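PDB 2WNK: sporozoite-specific SAG protein from Toxoplasma gondii, which is a SAG2-related surface antigen of the sporozoite stage, built from two SRS domains and probably displayed on the parasite membrane. Local coordinates for residues Ser14-Lys19 with Leu126-Pro131. Numbering follows the deposited sequence.
Sequences SFTVEK and LVKAAP
T16 pairs with L126 and V17 with V127 in parallel register, which joins edge strand 12-17 of an SRS beta-sandwich to its inner neighbour 121-127 within a mixed four-stranded sheet. Three backbone hydrogen bonds support this assignment: L126 N donates to F15 O at 2.8 Å, V17 N to L126 O at 2.7 Å, and K128 N to V17 O at 3.0 Å. All three are nearly straight, and the third carries the pairing one residue beyond strand 121-127. T16 CA also lies 3.2 Å from L126 O, a CA-H...O contact bent to 140° at the hydrogen. The chain past V127 leads on toward the second SRS domain, whose C158 O accepts a hydrogen bond from K19 NZ, placing the contact beside the junction. V17 and V127 share the buried face, where V17 CB approaches V127 CG2 at 4.2 Å and V24 and I125 add to the apolar packing on V17. On the other face, T16 and L126 lie side by side, T16 OG1 4.1 Å from L126 CB. T16 CG2, anti to the backbone N, meets K128 CE at 3.8 Å. The bend at chi2 (-88°) turns the lysine chain back alongside T16, and the one at chi4 turns NZ to E18. Their salt bridge closes at 3.0 Å, with K128 NZ sitting above the carboxylate plane of E18 at OE2.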
ATOM      1  N   SER A  14      -7.994 -12.614   7.688  1.00 17.07           N
ATOM      2  CA  SER A  14      -6.733 -11.952   7.461  1.00 17.53           C
ATOM      3  C   SER A  14      -6.860 -10.827   6.451  1.00 16.65           C
ATOM      4  O   SER A  14      -7.671 -10.884   5.508  1.00 16.01           O
ATOM      5  CB  SER A  14      -5.643 -12.923   7.033  1.00 17.77           C
ATOM      6  OG  SER A  14      -6.071 -13.676   5.914  1.00 23.00           O
ATOM      7  N   PHE A  15      -6.068  -9.788   6.692  1.00 16.31           N
ATOM      8  CA  PHE A  15      -5.990  -8.678   5.761  1.00 17.21           C
ATOM      9  C   PHE A  15      -4.543  -8.321   5.542  1.00 17.47           C
ATOM     10  O   PHE A  15      -3.685  -8.662   6.355  1.00 17.34           O
ATOM     11  CB  PHE A  15      -6.695  -7.449   6.322  1.00 16.65           C
ATOM     12  CG  PHE A  15      -8.095  -7.677   6.714  1.00 17.21           C
ATOM     13  CD1 PHE A  15      -9.150  -7.383   5.846  1.00 17.14           C
ATOM     14  CD2 PHE A  15      -8.390  -8.142   7.993  1.00 15.12           C
ATOM     15  CE1 PHE A  15     -10.456  -7.566   6.250  1.00 17.14           C
ATOM     16  CE2 PHE A  15      -9.710  -8.331   8.387  1.00 17.69           C
ATOM     17  CZ  PHE A  15     -10.738  -8.053   7.525  1.00 19.37           C
ATOM     18  N   THR A  16      -4.279  -7.608   4.453  1.00 18.73           N
ATOM     19  CA  THR A  16      -2.938  -7.132   4.178  1.00 20.22           C
ATOM     20  C   THR A  16      -2.989  -5.637   3.853  1.00 20.35           C
ATOM     21  O   THR A  16      -3.860  -5.187   3.089  1.00 21.87           O
ATOM     22  CB  THR A  16      -2.323  -7.888   2.997  1.00 20.85           C
ATOM     23  OG1 THR A  16      -2.335  -9.299   3.261  1.00 22.39           O
ATOM     24  CG2 THR A  16      -0.895  -7.433   2.758  1.00 21.63           C
ATOM     25  N   VAL A  17      -2.077  -4.874   4.436  1.00 19.31           N
ATOM     26  CA  VAL A  17      -1.955  -3.457   4.130  1.00 19.46           C
ATOM     27  C   VAL A  17      -0.772  -3.296   3.178  1.00 19.69           C
ATOM     28  O   VAL A  17       0.362  -3.605   3.525  1.00 18.35           O
ATOM     29  CB  VAL A  17      -1.754  -2.593   5.397  1.00 19.24           C
ATOM     30  CG1 VAL A  17      -1.507  -1.125   5.010  1.00 20.59           C
ATOM     31  CG2 VAL A  17      -2.998  -2.686   6.331  1.00 17.58           C
ATOM     32  N   GLU A  18      -1.045  -2.786   1.985  1.00 19.94           N
ATOM     33  CA  GLU A  18      -0.050  -2.753   0.910  1.00 21.28           C
ATOM     34  C   GLU A  18       0.534  -1.359   0.652  1.00 20.36           C
ATOM     35  O   GLU A  18       1.626  -1.217   0.082  1.00 20.68           O
ATOM     36  CB  GLU A  18      -0.700  -3.267  -0.372  1.00 21.60           C
ATOM     37  CG  GLU A  18      -1.493  -4.547  -0.176  1.00 24.88           C
ATOM     38  CD  GLU A  18      -0.787  -5.754  -0.747  1.00 28.05           C
ATOM     39  OE1 GLU A  18      -1.494  -6.727  -1.117  1.00 29.15           O
ATOM     40  OE2 GLU A  18       0.463  -5.717  -0.851  1.00 29.19           O
ATOM     41  N   LYS A  19      -0.191  -0.332   1.074  1.00 20.40           N
ATOM     42  CA  LYS A  19       0.147   1.039   0.704  1.00 19.84           C
ATOM     43  C   LYS A  19      -0.018   1.988   1.868  1.00 19.36           C
ATOM     44  O   LYS A  19      -0.937   1.817   2.670  1.00 18.57           O
ATOM     45  CB  LYS A  19      -0.817   1.503  -0.355  1.00 21.29           C
ATOM     46  CG  LYS A  19      -0.367   1.361  -1.709  1.00 21.82           C
ATOM     47  CD  LYS A  19      -1.119   2.410  -2.441  1.00 20.51           C
ATOM     48  CE  LYS A  19      -0.892   2.338  -3.888  1.00 22.45           C
ATOM     49  NZ  LYS A  19      -1.521   3.515  -4.523  1.00 20.74           N
ATOM     50  N   LEU A 126      -1.523  -8.189   8.149  1.00 14.13           N
ATOM     51  CA  LEU A 126      -0.147  -8.180   7.640  1.00 15.63           C
ATOM     52  C   LEU A 126       0.149  -6.810   7.015  1.00 16.21           C
ATOM     53  O   LEU A 126      -0.548  -6.378   6.105  1.00 14.89           O
ATOM     54  CB  LEU A 126       0.042  -9.275   6.595  1.00 16.89           C
ATOM     55  CG  LEU A 126       1.493  -9.314   6.076  1.00 17.94           C
ATOM     56  CD1 LEU A 126       2.452  -9.645   7.185  1.00 18.85           C
ATOM     57  CD2 LEU A 126       1.693 -10.240   4.877  1.00 20.88           C
ATOM     58  N   VAL A 127       1.163  -6.123   7.516  1.00 15.52           N
ATOM     59  CA  VAL A 127       1.492  -4.806   6.998  1.00 16.51           C
ATOM     60  C   VAL A 127       2.817  -4.911   6.220  1.00 16.63           C
ATOM     61  O   VAL A 127       3.847  -5.323   6.763  1.00 16.31           O
ATOM     62  CB  VAL A 127       1.593  -3.782   8.128  1.00 16.11           C
ATOM     63  CG1 VAL A 127       1.900  -2.407   7.567  1.00 18.64           C
ATOM     64  CG2 VAL A 127       0.277  -3.740   8.937  1.00 18.56           C
ATOM     65  N   LYS A 128       2.777  -4.569   4.939  1.00 16.56           N
ATOM     66  CA  LYS A 128       3.965  -4.725   4.083  1.00 17.18           C
ATOM     67  C   LYS A 128       4.980  -3.623   4.354  1.00 16.54           C
ATOM     68  O   LYS A 128       4.615  -2.563   4.891  1.00 16.51           O
ATOM     69  CB  LYS A 128       3.557  -4.683   2.608  1.00 18.91           C
ATOM     70  CG  LYS A 128       2.604  -5.803   2.187  1.00 22.01           C
ATOM     71  CD  LYS A 128       3.397  -7.021   1.754  1.00 23.07           C
ATOM     72  CE  LYS A 128       2.524  -8.226   1.426  1.00 25.98           C
ATOM     73  NZ  LYS A 128       1.990  -8.141   0.036  1.00 27.19           N
ATOM     74  N   ALA A 129       6.248  -3.863   3.996  1.00 16.04           N
ATOM     75  CA  ALA A 129       7.290  -2.877   4.243  1.00 16.31           C
ATOM     76  C   ALA A 129       7.149  -1.731   3.228  1.00 15.60           C
ATOM     77  O   ALA A 129       6.655  -1.941   2.132  1.00 16.54           O
ATOM     78  CB  ALA A 129       8.687  -3.506   4.141  1.00 16.26           C
ATOM     79  N   ALA A 130       7.553  -0.522   3.611  1.00 15.82           N
ATOM     80  CA  ALA A 130       7.530   0.625   2.722  1.00 15.03           C
ATOM     81  C   ALA A 130       8.422   0.349   1.512  1.00 15.05           C
ATOM     82  O   ALA A 130       9.548  -0.097   1.687  1.00 13.87           O
ATOM     83  CB  ALA A 130       8.073   1.825   3.449  1.00 15.99           C
ATOM     84  N   PRO A 131       7.925   0.617   0.290  1.00 15.64           N
ATOM     85  CA  PRO A 131       8.830   0.479  -0.876  1.00 15.99           C
ATOM     86  C   PRO A 131       9.961   1.503  -0.775  1.00 16.24           C
ATOM     87  O   PRO A 131       9.774   2.626  -0.252  1.00 15.63           O
ATOM     88  CB  PRO A 131       7.944   0.795  -2.092  1.00 16.69           C
ATOM     89  CG  PRO A 131       6.540   0.819  -1.604  1.00 16.74           C
ATOM     90  CD  PRO A 131       6.536   0.957  -0.096  1.00 16.07           C
TER